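Local coordinates for protein beta-lactamase (Nostoc sp., PDB 6NHS) that probably hydrolyses the beta-lactam ring of penicillin-type antibiotics through a serine acyl-enzyme, as class D beta-lactamases do, at residues Asn29-Lys34 / Ile246-Arg251; Ser36-Asp41 / Thr160-Ile165; Ser58-Ser63 / Ala207-Pro212; Asn81-Leu86 / Asn103-Phe108; Lys133-Gly138 / Glu175-Gln180. All blocks are in the same frame, centred on the assembly; numbering follows the deposited sequence. Where two conformers were deposited one is given.

Interaction 1 (Asn29-Lys34 / Ile246-Arg251); sequences NQLGIK and IEVTRR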
# COMPACT_ATOMS: atom_id res chain seq x y z
N ASN A 29 11.18 -13.27 14.42
CA ASN A 29 12.34 -14.12 14.67
C ASN A 29 12.06 -15.57 14.30
O ASN A 29 12.98 -16.29 13.89
CB ASN A 29 12.77 -14.00 16.13
CG ASN A 29 13.16 -12.57 16.50
OD1 ASN A 29 13.85 -11.89 15.74
ND2 ASN A 29 12.72 -12.12 17.66
N GLN A 30 10.81 -16.02 14.43
CA GLN A 30 10.45 -17.37 14.01
C GLN A 30 10.68 -17.56 12.52
O GLN A 30 11.24 -18.57 12.08
CB GLN A 30 9.00 -17.68 14.37
CG GLN A 30 8.68 -17.63 15.86
CD GLN A 30 8.70 -18.99 16.52
OE1 GLN A 30 8.50 -20.01 15.85
NE2 GLN A 30 8.94 -19.02 17.82
N LEU A 31 10.25 -16.58 11.72
CA LEU A 31 10.42 -16.62 10.28
C LEU A 31 11.80 -16.15 9.83
O LEU A 31 12.08 -16.17 8.62
CB LEU A 31 9.34 -15.77 9.60
CG LEU A 31 7.93 -16.24 9.95
CD1 LEU A 31 6.89 -15.28 9.42
CD2 LEU A 31 7.68 -17.65 9.41
N GLY A 32 12.66 -15.74 10.75
CA GLY A 32 14.02 -15.35 10.40
C GLY A 32 14.11 -14.11 9.54
O GLY A 32 15.02 -14.02 8.70
N ILE A 33 13.21 -13.15 9.72
CA ILE A 33 13.23 -11.93 8.93
C ILE A 33 13.44 -10.73 9.84
O ILE A 33 13.03 -10.73 11.01
CB ILE A 33 11.94 -11.76 8.09
CG1 ILE A 33 10.81 -11.20 8.95
CG2 ILE A 33 11.52 -13.09 7.47
CD1 ILE A 33 9.54 -10.99 8.18
N LYS A 34 14.09 -9.71 9.30
CA LYS A 34 14.28 -8.44 9.98
C LYS A 34 13.23 -7.46 9.47
O LYS A 34 13.01 -7.37 8.26
CB LYS A 34 15.68 -7.89 9.75
CG LYS A 34 16.79 -8.81 10.23
CD LYS A 34 18.15 -8.14 10.11
CE LYS A 34 19.26 -9.03 10.64
NZ LYS A 34 20.59 -8.37 10.53
N ILE A 246 2.96 -10.90 4.34
CA ILE A 246 1.59 -11.10 4.81
C ILE A 246 1.57 -11.99 6.05
O ILE A 246 0.78 -11.76 6.97
CB ILE A 246 0.73 -11.66 3.66
CG1 ILE A 246 0.51 -10.57 2.60
CG2 ILE A 246 -0.59 -12.21 4.18
CD1 ILE A 246 -0.20 -11.03 1.37
N GLU A 247 2.45 -12.99 6.10
CA GLU A 247 2.42 -13.94 7.21
C GLU A 247 2.72 -13.27 8.55
O GLU A 247 2.08 -13.59 9.56
CB GLU A 247 3.39 -15.09 6.93
CG GLU A 247 3.36 -16.21 7.97
CD GLU A 247 2.01 -16.89 8.09
OE1 GLU A 247 1.20 -16.82 7.14
OE2 GLU A 247 1.75 -17.49 9.15
N VAL A 248 3.70 -12.36 8.59
CA VAL A 248 3.96 -11.71 9.88
C VAL A 248 2.81 -10.79 10.25
O VAL A 248 2.50 -10.64 11.44
CB VAL A 248 5.30 -10.94 9.89
CG1 VAL A 248 6.45 -11.86 9.59
CG2 VAL A 248 5.28 -9.77 8.94
N THR A 249 2.17 -10.18 9.26
CA THR A 249 0.97 -9.39 9.54
C THR A 249 -0.12 -10.28 10.13
O THR A 249 -0.74 -9.94 11.14
CB THR A 249 0.49 -8.70 8.27
OG1 THR A 249 1.57 -7.97 7.68
CG2 THR A 249 -0.64 -7.72 8.59
N ARG A 250 -0.36 -11.44 9.51
CA ARG A 250 -1.35 -12.39 10.01
C ARG A 250 -1.05 -12.79 11.45
O ARG A 250 -1.92 -12.75 12.32
CB ARG A 250 -1.38 -13.65 9.14
CG ARG A 250 -1.91 -13.48 7.76
CD ARG A 250 -2.16 -14.85 7.14
NE ARG A 250 -2.81 -14.69 5.85
CZ ARG A 250 -4.12 -14.54 5.70
NH1 ARG A 250 -4.63 -14.38 4.49
NH2 ARG A 250 -4.91 -14.57 6.77
N ARG A 251 0.19 -13.22 11.70
CA ARG A 251 0.55 -13.69 13.04
C ARG A 251 0.46 -12.57 14.06
O ARG A 251 0.09 -12.80 15.22
CB ARG A 251 1.95 -14.30 13.02
CG ARG A 251 2.07 -15.49 12.07
CD ARG A 251 3.39 -16.21 12.24
NE ARG A 251 3.53 -17.31 11.30
CZ ARG A 251 4.44 -18.27 11.40
NH1 ARG A 251 5.29 -18.27 12.42
NH2 ARG A 251 4.50 -19.24 10.49

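Interaction 2 (Ser36-Asp41 / Thr160-Ile165); sequences SILIYD and TPKQQI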
# COMPACT_ATOMS: atom_id res chain seq x y z
N SER A 36 9.66 -4.66 10.82
CA SER A 36 8.86 -3.95 11.80
C SER A 36 7.39 -4.11 11.46
O SER A 36 7.02 -4.49 10.34
CB SER A 36 9.22 -2.46 11.84
OG SER A 36 8.99 -1.86 10.58
N ILE A 37 6.55 -3.79 12.44
CA ILE A 37 5.11 -3.67 12.19
C ILE A 37 4.56 -2.62 13.13
O ILE A 37 5.02 -2.47 14.27
CB ILE A 37 4.38 -5.03 12.34
CG1 ILE A 37 2.93 -4.90 11.87
CG2 ILE A 37 4.43 -5.53 13.78
CD1 ILE A 37 2.18 -6.22 11.78
N LEU A 38 3.57 -1.88 12.64
CA LEU A 38 2.84 -0.91 13.43
C LEU A 38 1.36 -1.17 13.24
O LEU A 38 0.88 -1.27 12.11
CB LEU A 38 3.20 0.52 13.01
CG LEU A 38 2.62 1.65 13.85
CD1 LEU A 38 3.15 1.57 15.28
CD2 LEU A 38 2.97 2.99 13.22
N ILE A 39 0.63 -1.31 14.35
CA ILE A 39 -0.82 -1.51 14.30
C ILE A 39 -1.47 -0.42 15.13
O ILE A 39 -1.03 -0.13 16.24
CB ILE A 39 -1.21 -2.91 14.81
CG1 ILE A 39 -0.59 -3.99 13.92
CG2 ILE A 39 -2.73 -3.07 14.80
CD1 ILE A 39 -0.80 -5.40 14.44
N TYR A 40 -2.51 0.21 14.57
CA TYR A 40 -3.21 1.30 15.24
C TYR A 40 -4.67 0.91 15.46
O TYR A 40 -5.41 0.67 14.50
CB TYR A 40 -3.12 2.60 14.43
CG TYR A 40 -3.86 3.75 15.08
CD1 TYR A 40 -3.44 4.26 16.29
CD2 TYR A 40 -4.97 4.32 14.47
CE1 TYR A 40 -4.11 5.31 16.90
CE2 TYR A 40 -5.64 5.37 15.06
CZ TYR A 40 -5.20 5.86 16.28
OH TYR A 40 -5.86 6.91 16.88
N ASP A 41 -5.06 0.85 16.73
CA ASP A 41 -6.43 0.55 17.15
C ASP A 41 -7.22 1.86 17.11
O ASP A 41 -6.99 2.76 17.93
CB ASP A 41 -6.40 -0.07 18.55
CG ASP A 41 -7.78 -0.37 19.13
OD1 ASP A 41 -8.79 0.27 18.77
OD2 ASP A 41 -7.84 -1.26 20.00
N THR A 160 7.42 6.38 5.54
CA THR A 160 7.64 5.56 6.72
C THR A 160 6.40 4.71 7.01
O THR A 160 5.30 5.02 6.56
CB THR A 160 7.94 6.44 7.94
OG1 THR A 160 6.72 7.03 8.41
CG2 THR A 160 8.95 7.55 7.58
N PRO A 161 6.55 3.62 7.77
CA PRO A 161 5.35 2.87 8.17
C PRO A 161 4.34 3.71 8.95
O PRO A 161 3.13 3.58 8.72
CB PRO A 161 5.92 1.72 9.02
CG PRO A 161 7.32 1.55 8.51
CD PRO A 161 7.79 2.94 8.15
N LYS A 162 4.82 4.59 9.84
CA LYS A 162 3.93 5.52 10.53
C LYS A 162 3.13 6.37 9.55
O LYS A 162 1.93 6.60 9.76
CB LYS A 162 4.73 6.43 11.47
CG LYS A 162 5.01 5.84 12.83
CD LYS A 162 5.78 6.82 13.71
CE LYS A 162 5.79 6.37 15.15
NZ LYS A 162 6.61 7.28 15.98
N GLN A 163 3.77 6.85 8.49
CA GLN A 163 3.08 7.69 7.51
C GLN A 163 2.10 6.87 6.66
O GLN A 163 1.09 7.41 6.20
CB GLN A 163 4.10 8.42 6.63
CG GLN A 163 4.89 9.51 7.39
CD GLN A 163 6.13 9.96 6.64
OE1 GLN A 163 6.54 9.35 5.65
NE2 GLN A 163 6.74 11.05 7.11
N GLN A 164 2.38 5.59 6.44
CA GLN A 164 1.37 4.73 5.82
C GLN A 164 0.12 4.68 6.68
O GLN A 164 -1.00 4.84 6.17
CB GLN A 164 1.93 3.32 5.59
CG GLN A 164 3.11 3.26 4.61
CD GLN A 164 2.69 2.95 3.19
OE1 GLN A 164 1.56 3.23 2.79
NE2 GLN A 164 3.60 2.36 2.42
N ILE A 165 0.29 4.49 7.99
CA ILE A 165 -0.83 4.47 8.92
C ILE A 165 -1.60 5.79 8.86
O ILE A 165 -2.83 5.81 8.73
CB ILE A 165 -0.34 4.18 10.35
CG1 ILE A 165 0.34 2.81 10.42
CG2 ILE A 165 -1.48 4.26 11.34
CD1 ILE A 165 -0.61 1.67 10.32

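Interaction 3 (Ser58-Ser63 / Ala207-Pro212); sequences SFLPAS and AASVTP. With FMT (formic acid), chain G.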
# COMPACT_ATOMS: atom_id res chain seq x y z
N SER A 58 12.19 5.84 6.48
CA SER A 58 11.56 6.01 5.17
C SER A 58 12.03 4.93 4.20
O SER A 58 13.21 4.57 4.19
CB SER A 58 11.87 7.39 4.59
OG SER A 58 11.36 8.41 5.42
N PHE A 59 11.11 4.45 3.37
CA PHE A 59 11.39 3.46 2.34
C PHE A 59 10.61 3.80 1.08
O PHE A 59 9.57 4.45 1.14
CB PHE A 59 11.03 2.04 2.80
CG PHE A 59 11.66 1.64 4.11
CD1 PHE A 59 12.89 1.01 4.13
CD2 PHE A 59 11.02 1.90 5.31
CE1 PHE A 59 13.47 0.63 5.34
CE2 PHE A 59 11.60 1.54 6.52
CZ PHE A 59 12.82 0.90 6.53
N LEU A 60 11.14 3.36 -0.06
CA LEU A 60 10.38 3.40 -1.30
C LEU A 60 9.02 2.73 -1.09
O LEU A 60 8.96 1.62 -0.55
CB LEU A 60 11.13 2.68 -2.42
CG LEU A 60 12.44 3.31 -2.89
CD1 LEU A 60 13.22 2.34 -3.76
CD2 LEU A 60 12.12 4.59 -3.66
N PRO A 61 7.92 3.37 -1.51
CA PRO A 61 6.61 2.75 -1.28
C PRO A 61 6.33 1.56 -2.19
O PRO A 61 5.56 0.67 -1.81
CB PRO A 61 5.62 3.90 -1.55
CG PRO A 61 6.37 4.86 -2.37
CD PRO A 61 7.81 4.76 -1.98
N ALA A 62 6.95 1.52 -3.37
CA ALA A 62 6.69 0.49 -4.37
C ALA A 62 5.19 0.36 -4.60
O ALA A 62 4.49 1.37 -4.64
CB ALA A 62 7.30 -0.86 -3.94
N SER A 63 4.69 -0.87 -4.71
CA SER A 63 3.29 -1.07 -5.06
C SER A 63 2.31 -0.56 -4.01
O SER A 63 1.12 -0.45 -4.33
CB SER A 63 3.00 -2.55 -5.34
OG SER A 63 3.45 -2.90 -6.64
N ALA A 207 10.12 -3.38 -3.06
CA ALA A 207 11.10 -2.48 -3.67
C ALA A 207 12.37 -3.27 -3.95
O ALA A 207 13.06 -3.70 -3.03
CB ALA A 207 11.39 -1.29 -2.75
N ALA A 208 12.68 -3.45 -5.24
CA ALA A 208 13.82 -4.26 -5.65
C ALA A 208 15.00 -3.44 -6.15
O ALA A 208 16.03 -4.02 -6.51
CB ALA A 208 13.39 -5.25 -6.74
N SER A 209 14.89 -2.11 -6.18
CA SER A 209 15.98 -1.27 -6.64
C SER A 209 16.97 -0.92 -5.54
O SER A 209 18.00 -0.30 -5.83
CB SER A 209 15.44 0.01 -7.28
OG SER A 209 14.70 0.77 -6.33
N VAL A 210 16.70 -1.31 -4.29
CA VAL A 210 17.62 -1.09 -3.18
C VAL A 210 18.04 -2.44 -2.62
O VAL A 210 17.39 -3.46 -2.84
CB VAL A 210 17.00 -0.20 -2.08
CG1 VAL A 210 16.93 1.25 -2.54
CG2 VAL A 210 15.62 -0.72 -1.70
N THR A 211 19.15 -2.42 -1.88
CA THR A 211 19.69 -3.63 -1.25
C THR A 211 19.86 -3.35 0.23
O THR A 211 20.58 -2.40 0.60
CB THR A 211 21.01 -4.05 -1.89
OG1 THR A 211 20.80 -4.40 -3.26
CG2 THR A 211 21.58 -5.26 -1.15
N PRO A 212 19.24 -4.14 1.13
CA PRO A 212 18.36 -5.26 0.77
C PRO A 212 17.02 -4.80 0.18
O PRO A 212 16.65 -3.64 0.38
CB PRO A 212 18.14 -5.97 2.11
CG PRO A 212 18.28 -4.90 3.11
CD PRO A 212 19.36 -3.99 2.59
C FMT G . 13.12 9.86 8.36
O1 FMT G . 13.78 10.06 7.34
O2 FMT G . 11.93 9.54 8.36

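Interaction 4 (Asn81-Leu86 / Asn103-Phe108); sequences NDVAIL and NIRQAF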
# COMPACT_ATOMS: atom_id res chain seq x y z
N ASN A 81 -13.88 4.53 -13.69
CA ASN A 81 -14.44 3.76 -12.58
C ASN A 81 -13.59 2.49 -12.42
O ASN A 81 -12.51 2.38 -13.00
CB ASN A 81 -15.92 3.45 -12.82
CG ASN A 81 -16.16 2.77 -14.15
OD1 ASN A 81 -15.43 1.86 -14.52
ND2 ASN A 81 -17.18 3.21 -14.88
N ASP A 82 -14.10 1.53 -11.64
CA ASP A 82 -13.35 0.33 -11.28
C ASP A 82 -13.31 -0.73 -12.38
O ASP A 82 -12.51 -1.67 -12.28
CB ASP A 82 -13.93 -0.31 -10.01
CG ASP A 82 -15.42 -0.61 -10.13
OD1 ASP A 82 -16.16 0.27 -10.63
OD2 ASP A 82 -15.83 -1.72 -9.74
N VAL A 83 -14.15 -0.63 -13.41
CA VAL A 83 -14.14 -1.59 -14.51
C VAL A 83 -13.59 -1.01 -15.80
O VAL A 83 -13.39 -1.77 -16.76
CB VAL A 83 -15.54 -2.19 -14.76
CG1 VAL A 83 -16.05 -2.94 -13.50
CG2 VAL A 83 -16.53 -1.13 -15.19
N ALA A 84 -13.32 0.30 -15.85
CA ALA A 84 -12.76 0.91 -17.06
C ALA A 84 -11.46 0.21 -17.43
O ALA A 84 -10.62 -0.10 -16.57
CB ALA A 84 -12.53 2.41 -16.84
N ILE A 85 -11.28 -0.03 -18.73
CA ILE A 85 -10.18 -0.85 -19.24
C ILE A 85 -9.05 0.04 -19.70
O ILE A 85 -9.28 1.07 -20.35
CB ILE A 85 -10.66 -1.76 -20.40
CG1 ILE A 85 -11.61 -2.85 -19.89
CG2 ILE A 85 -9.46 -2.39 -21.13
CD1 ILE A 85 -12.36 -3.56 -21.01
N LEU A 86 -7.82 -0.33 -19.35
CA LEU A 86 -6.64 0.09 -20.09
C LEU A 86 -6.07 -1.14 -20.79
O LEU A 86 -6.00 -2.22 -20.19
CB LEU A 86 -5.59 0.72 -19.18
CG LEU A 86 -5.93 2.04 -18.47
CD1 LEU A 86 -4.74 2.51 -17.63
CD2 LEU A 86 -6.35 3.11 -19.47
N ASN A 103 -8.29 -3.80 -15.69
CA ASN A 103 -8.94 -2.65 -15.08
C ASN A 103 -8.24 -2.39 -13.75
O ASN A 103 -7.33 -3.12 -13.36
CB ASN A 103 -10.45 -2.88 -14.92
CG ASN A 103 -10.79 -4.06 -14.00
OD1 ASN A 103 -10.18 -4.25 -12.95
ND2 ASN A 103 -11.80 -4.85 -14.40
N ILE A 104 -8.68 -1.35 -13.04
CA ILE A 104 -7.93 -0.93 -11.86
C ILE A 104 -8.07 -1.94 -10.73
O ILE A 104 -7.14 -2.12 -9.93
CB ILE A 104 -8.33 0.50 -11.43
CG1 ILE A 104 -7.31 1.08 -10.45
CG2 ILE A 104 -9.73 0.53 -10.82
CD1 ILE A 104 -7.55 2.55 -10.14
N ARG A 105 -9.21 -2.64 -10.65
CA ARG A 105 -9.38 -3.65 -9.60
C ARG A 105 -8.41 -4.81 -9.81
O ARG A 105 -7.77 -5.27 -8.85
CB ARG A 105 -10.82 -4.16 -9.56
CG ARG A 105 -11.01 -5.32 -8.59
CD ARG A 105 -12.45 -5.82 -8.54
NE ARG A 105 -13.33 -4.86 -7.87
CZ ARG A 105 -14.10 -3.99 -8.51
NH1 ARG A 105 -14.13 -3.97 -9.84
NH2 ARG A 105 -14.86 -3.15 -7.82
N GLN A 106 -8.30 -5.30 -11.04
CA GLN A 106 -7.40 -6.41 -11.31
C GLN A 106 -5.94 -5.95 -11.35
O GLN A 106 -5.05 -6.70 -10.94
CB GLN A 106 -7.79 -7.12 -12.61
CG GLN A 106 -9.22 -7.73 -12.59
CD GLN A 106 -9.43 -8.66 -11.41
OE1 GLN A 106 -8.64 -9.58 -11.17
NE2 GLN A 106 -10.49 -8.43 -10.65
N ALA A 107 -5.68 -4.72 -11.82
CA ALA A 107 -4.32 -4.19 -11.76
C ALA A 107 -3.86 -4.06 -10.31
O ALA A 107 -2.70 -4.34 -9.99
CB ALA A 107 -4.24 -2.85 -12.48
N PHE A 108 -4.76 -3.62 -9.43
CA PHE A 108 -4.45 -3.58 -8.00
C PHE A 108 -4.17 -4.98 -7.47
O PHE A 108 -3.16 -5.21 -6.79
CB PHE A 108 -5.62 -2.94 -7.24
CG PHE A 108 -5.28 -2.52 -5.83
CD1 PHE A 108 -5.48 -3.39 -4.76
CD2 PHE A 108 -4.78 -1.25 -5.57
CE1 PHE A 108 -5.17 -3.00 -3.46
CE2 PHE A 108 -4.48 -0.86 -4.26
CZ PHE A 108 -4.68 -1.74 -3.21
O HOH W 1 -10.49 0.57 -14.04
O HOH W 2 -13.46 -4.42 -16.67

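Interaction 5 (Lys133-Gly138 / Glu175-Gln180); sequences KQVGYG and ELPFSQ. With FMT (formic acid), chain I.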
# COMPACT_ATOMS: atom_id res chain seq x y z
N LYS A 133 1.02 16.80 -1.90
CA LYS A 133 1.20 17.77 -0.83
C LYS A 133 -0.09 18.02 -0.06
O LYS A 133 -0.06 18.21 1.16
CB LYS A 133 1.76 19.07 -1.42
CG LYS A 133 3.17 18.92 -1.97
CD LYS A 133 3.76 20.24 -2.41
CE LYS A 133 5.23 20.09 -2.78
NZ LYS A 133 5.86 21.38 -3.18
N GLN A 134 -1.24 18.01 -0.75
CA GLN A 134 -2.51 18.20 -0.05
C GLN A 134 -2.78 17.05 0.91
O GLN A 134 -3.22 17.27 2.05
CB GLN A 134 -3.64 18.33 -1.07
CG GLN A 134 -4.92 18.94 -0.54
CD GLN A 134 -5.88 19.31 -1.65
OE1 GLN A 134 -6.91 19.94 -1.41
NE2 GLN A 134 -5.56 18.91 -2.88
N VAL A 135 -2.51 15.82 0.48
CA VAL A 135 -2.68 14.64 1.33
C VAL A 135 -1.57 14.56 2.37
O VAL A 135 -1.77 14.01 3.47
CB VAL A 135 -2.74 13.38 0.45
CG1 VAL A 135 -2.66 12.11 1.30
CG2 VAL A 135 -4.02 13.38 -0.38
N GLY A 136 -0.39 15.10 2.06
CA GLY A 136 0.75 14.93 2.94
C GLY A 136 1.37 13.55 2.86
O GLY A 136 1.75 12.99 3.89
N TYR A 137 1.50 13.00 1.65
CA TYR A 137 1.88 11.60 1.49
C TYR A 137 3.39 11.44 1.58
O TYR A 137 4.13 11.97 0.74
CB TYR A 137 1.37 11.06 0.15
CG TYR A 137 1.63 9.58 -0.04
CD1 TYR A 137 2.81 9.13 -0.61
CD2 TYR A 137 0.69 8.64 0.36
CE1 TYR A 137 3.06 7.78 -0.78
CE2 TYR A 137 0.93 7.28 0.20
CZ TYR A 137 2.12 6.86 -0.39
OH TYR A 137 2.38 5.51 -0.55
N GLY A 138 3.86 10.68 2.57
CA GLY A 138 5.28 10.33 2.65
C GLY A 138 6.18 11.55 2.75
O GLY A 138 5.86 12.53 3.43
N GLU A 175 -11.06 12.54 5.50
CA GLU A 175 -10.39 13.83 5.63
C GLU A 175 -9.66 14.25 4.37
O GLU A 175 -9.33 15.44 4.23
CB GLU A 175 -9.38 13.79 6.78
CG GLU A 175 -9.98 13.73 8.15
CD GLU A 175 -8.92 13.85 9.23
OE1 GLU A 175 -7.75 14.10 8.89
OE2 GLU A 175 -9.27 13.70 10.42
N LEU A 176 -9.38 13.31 3.46
CA LEU A 176 -8.59 13.57 2.28
C LEU A 176 -9.46 14.14 1.17
O LEU A 176 -10.69 14.00 1.19
CB LEU A 176 -7.90 12.28 1.83
CG LEU A 176 -6.99 11.67 2.90
CD1 LEU A 176 -6.23 10.48 2.36
CD2 LEU A 176 -6.04 12.72 3.46
N PRO A 177 -8.86 14.80 0.17
CA PRO A 177 -9.67 15.48 -0.87
C PRO A 177 -10.14 14.52 -1.96
O PRO A 177 -9.83 14.67 -3.14
CB PRO A 177 -8.69 16.53 -1.40
CG PRO A 177 -7.36 15.86 -1.30
CD PRO A 177 -7.42 15.08 0.00
N PHE A 178 -10.90 13.50 -1.55
CA PHE A 178 -11.48 12.53 -2.47
C PHE A 178 -12.96 12.39 -2.18
O PHE A 178 -13.38 12.38 -1.02
CB PHE A 178 -10.77 11.16 -2.38
CG PHE A 178 -9.28 11.24 -2.55
CD1 PHE A 178 -8.73 11.61 -3.78
CD2 PHE A 178 -8.43 10.97 -1.49
CE1 PHE A 178 -7.37 11.70 -3.94
CE2 PHE A 178 -7.05 11.05 -1.65
CZ PHE A 178 -6.52 11.42 -2.88
N SER A 179 -13.75 12.30 -3.24
CA SER A 179 -15.19 12.16 -3.11
C SER A 179 -15.55 10.81 -2.50
O SER A 179 -14.76 9.86 -2.54
CB SER A 179 -15.87 12.30 -4.47
OG SER A 179 -15.58 11.17 -5.27
N GLN A 180 -16.77 10.73 -1.96
CA GLN A 180 -17.25 9.46 -1.41
C GLN A 180 -17.23 8.36 -2.46
O GLN A 180 -16.93 7.19 -2.15
CB GLN A 180 -18.66 9.64 -0.85
CG GLN A 180 -19.19 8.42 -0.10
CD GLN A 180 -18.36 8.10 1.14
OE1 GLN A 180 -18.24 8.92 2.04
NE2 GLN A 180 -17.77 6.91 1.17
C FMT I . -14.99 10.71 -8.73
O1 FMT I . -14.99 9.52 -8.37
O2 FMT I . -15.56 11.62 -8.12

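Interaction 1 (Asn29-Lys34 / Ile246-Arg251)
Leu31 reaches from the end of helix 25-30 onto one side of helix 239-255, where Glu247, Val248 and Arg251 receive it. Its CB starts out toward that helix; chi1 (-58°) points CG the same way, and chi2 (173°) then sets CD1 and CD2 over different neighbours. Leu31 CG comes within 4.1 Å of Arg251 NH1. Leu31 CD1 takes the inner route and lies 3.5 Å from Val248 CG1, tighter than an ordinary methyl contact, and 3.9 Å from Glu247 CG. Leu31 CD2 takes the outer route and sits over one face of the Arg251 guanidinium, 3.5 Å above its plane and displaced toward the rim; Arg251 NH2 is its nearest atom, at 3.7 Å.

Arg251 NE donates to the anti lone pair of Glu247 OE2 at 2.8 Å in an almost straight bond (177°), the oxygen lying in the guanidinium plane. This salt bridge between residues one helical turn apart should limit the rotation of the group that Leu31 lies against.

Ile33 adds a second apolar point, its CD1 meeting Val248 CG1 tip to tip at 3.5 Å. Between Leu31 and Ile33, Gly32 with positive phi is the C' residue of a Schellman motif ending helix 25-30. Ile33 also rests on Ile234 and Val248 on Thr232, both of strand 226-236, so the N-terminal helix and helix 239-255 pack together beside the central sheet.

Interaction 2 (Ser36-Asp41 / Thr160-Ile165)
Leu38 and Ile165 lead this strand-against-helix packing, in which helix 161-172 lies on the central antiparallel sheet of the penicillin-binding-protein and beta-lactamase fold. The short segments run nearly the same way, 26° between their directions, with axes 8.9 Å apart. The strand's alternation turns the CB atoms of Ser36, Leu38 and Tyr40 to the helix, while those of Ile37 and Ile39 point away.

Leu38, with CG anti to the backbone N (chi1 -173°), brings one methyl to two helix residues. Leu38 CD2 lies 3.5 Å from Lys162 CG, the two side chains meeting at a slant, and 3.8 Å from Ile165 CG1. Lys162 makes its contact through CG and CA; beyond CG its chain runs on extended.

Ile165 divides its branches along the strand: CG2 touches Tyr40 CB at 3.9 Å, while CD1 approaches the Leu38 carbonyl oxygen. The ring of Tyr40 leads away from the helix to meet Phe47 of strand 46-50. Near the helix start, Pro161 CG faces Ser36 OG without a polar bond.

The helix opens with a capping box: Thr160 OG1 accepts from Gln163 N at 3.0 Å, and Thr160 N donates to Gln163 OE1 from 44° above the amide's carbonyl plane.

Interaction 3 (Ser58-Ser63 / Ala207-Pro212)
Leu60 and Ala207 make the centre of an apolar contact between the loop ahead of helix 65-76 and the end of strand 198-207. Their CB atoms are 4.0 Å apart, and the Leu60 branch then continues along the second segment. With its CG anti to the carbonyl carbon (chi1 -67°), Leu60 carries CD1 to Val210 CG1 at 4.1 Å, the two side chains crossing at a slant. Ala62 supports the same patch from farther along the loop: its CB lies 4.3 Å from Ala207 CB and 3.9 Å from the Ala207 backbone N.

A methyl-to-oxygen contact adds to these. Leu60 CD1 lies 3.4 Å from Ser209 OG, which also makes a weak hydrogen bond to Leu153 O.

Polar bonds lie around the contact, and none crosses it. The Leu60 carbonyl accepts from Trp216 NE1, the Ala62 backbone pairs with Trp152, and Ala207 pairs with Ile214 on the adjoining strand.

Ser63, which follows Ala62 directly, fits the first position of an SxxK motif, the site of the nucleophilic serine in this family. Its OG is hydrogen-bonded to Lys66 NZ and to a bound formic acid. The chemistry is consistent with a chain that leads into the probable active-site serine and is seated against the end of strand 198-207 and the loop that follows by apolar packing of one leucine against two alanines and a valine, leaving the serine's polar group to partners outside this contact.

Interaction 4 (Asn81-Leu86 / Asn103-Phe108)
The guanidinium of Arg105, in the conformer described, one of two deposited, turns its edge to Asp82, whose OD2 lies essentially in the guanidinium plane; Val83 CG1 is also at that edge. Arg105 NH2 and NH1 both donate to Asp82 OD2, at 2.6 and 2.8 Å, in an end-on salt bridge with bent N-H...O angles of 148° and 134°. The carboxylate stands 82° from the guanidinium, so the two nitrogens reach OD2 on its anti side from opposite faces of the carboxylate plane. The arginine chain is extended to CD and bends at chi3, which lays its head alongside Asp82. In this conformer Arg105 NH2 also bridges to Asp188 of helix 180-189, which would share the cation between two acids.

Asn103 lies against the turn: its CG is 3.4 Å from Asp82 O, and Asn103 CB is 3.2 Å from Ala84 O. Asn103 OD1 accepts from Gln106 N at 2.9 Å. Next to it, Ile104 CG2 packs on Asp82 CA at 3.7 Å.

Two waters complete the join. One donates to Asn81 O and Ala84 O and accepts from Ile104 N, at the helix start; the other links Val83 O to Asn103 ND2.

On the loop, Asn81 OD1 accepts from Val83 N at 3.0 Å. The Asx turn of Asn81 is thus docked on the helix start N-capped by Asn103, at the surface of the helical part of the beta-lactamase fold.

Interaction 5 (Lys133-Gly138 / Glu175-Gln180)
Val135, the last residue of helix 125-135, faces Leu176 and an inverse gamma turn centred on Pro177, with the CA atoms of Val135 and Leu176 6.1 Å apart; just beyond it Gly136, at positive phi, is the C' residue of the Schellman motif that ends the helix.

Val135 fits its two methyls to different partners. Val135 CG1, anti to the backbone N (chi1 170°), faces the fork of Leu176, 4.1 Å from each of CD1 and CD2. Val135 CG2 meets Pro177 CD at 3.8 Å and also approaches the Phe178 ring obliquely, 4.0 Å from CE2. Against all three partners Val135 stands at roughly a right angle.

Gln134 adds an outer layer. Its extended chain and the proline ring slide past each other in opposite directions, with Gln134 CD 3.8 Å from Pro177 CG, so the amide packs here on carbon.

Deeper in, Val135 touches Phe68 of helix 65-76 and Phe167 of helix 161-172, Leu176 also rests on Phe167, and Phe178 reaches Leu71 and Val72. Ser179 then N-caps helix 180-189, its OG donating to O2 of a bound formic acid at 2.9 Å. Apolar packing thus joins the glycine-terminated end of helix 125-135 to the linker between helices 161-172 and 180-189.

Interaction 3 holds Ser63, the probable nucleophile, and two other contacts touch it. Ser58 OG meets Thr160 CG2 of interaction 2 at 3.4 Å, and Pro61 CB meets Tyr137 OH of interaction 5 at 3.8 Å. Interactions 2 and 5 join in turn where Gln163 OE1 packs 3.4 Å from Gly138 CA. On the far side of strand 35-41, Ile37 CD1 touches Thr249 CA of interaction 1 at 4.1 Å. Interaction 4 stays apart, about 6 Å from interaction 3 at the nearest atoms, and its centre is about 31 Å from that of interaction 1, across the middle of the chain. Interaction 1 encloses the other four in sequence.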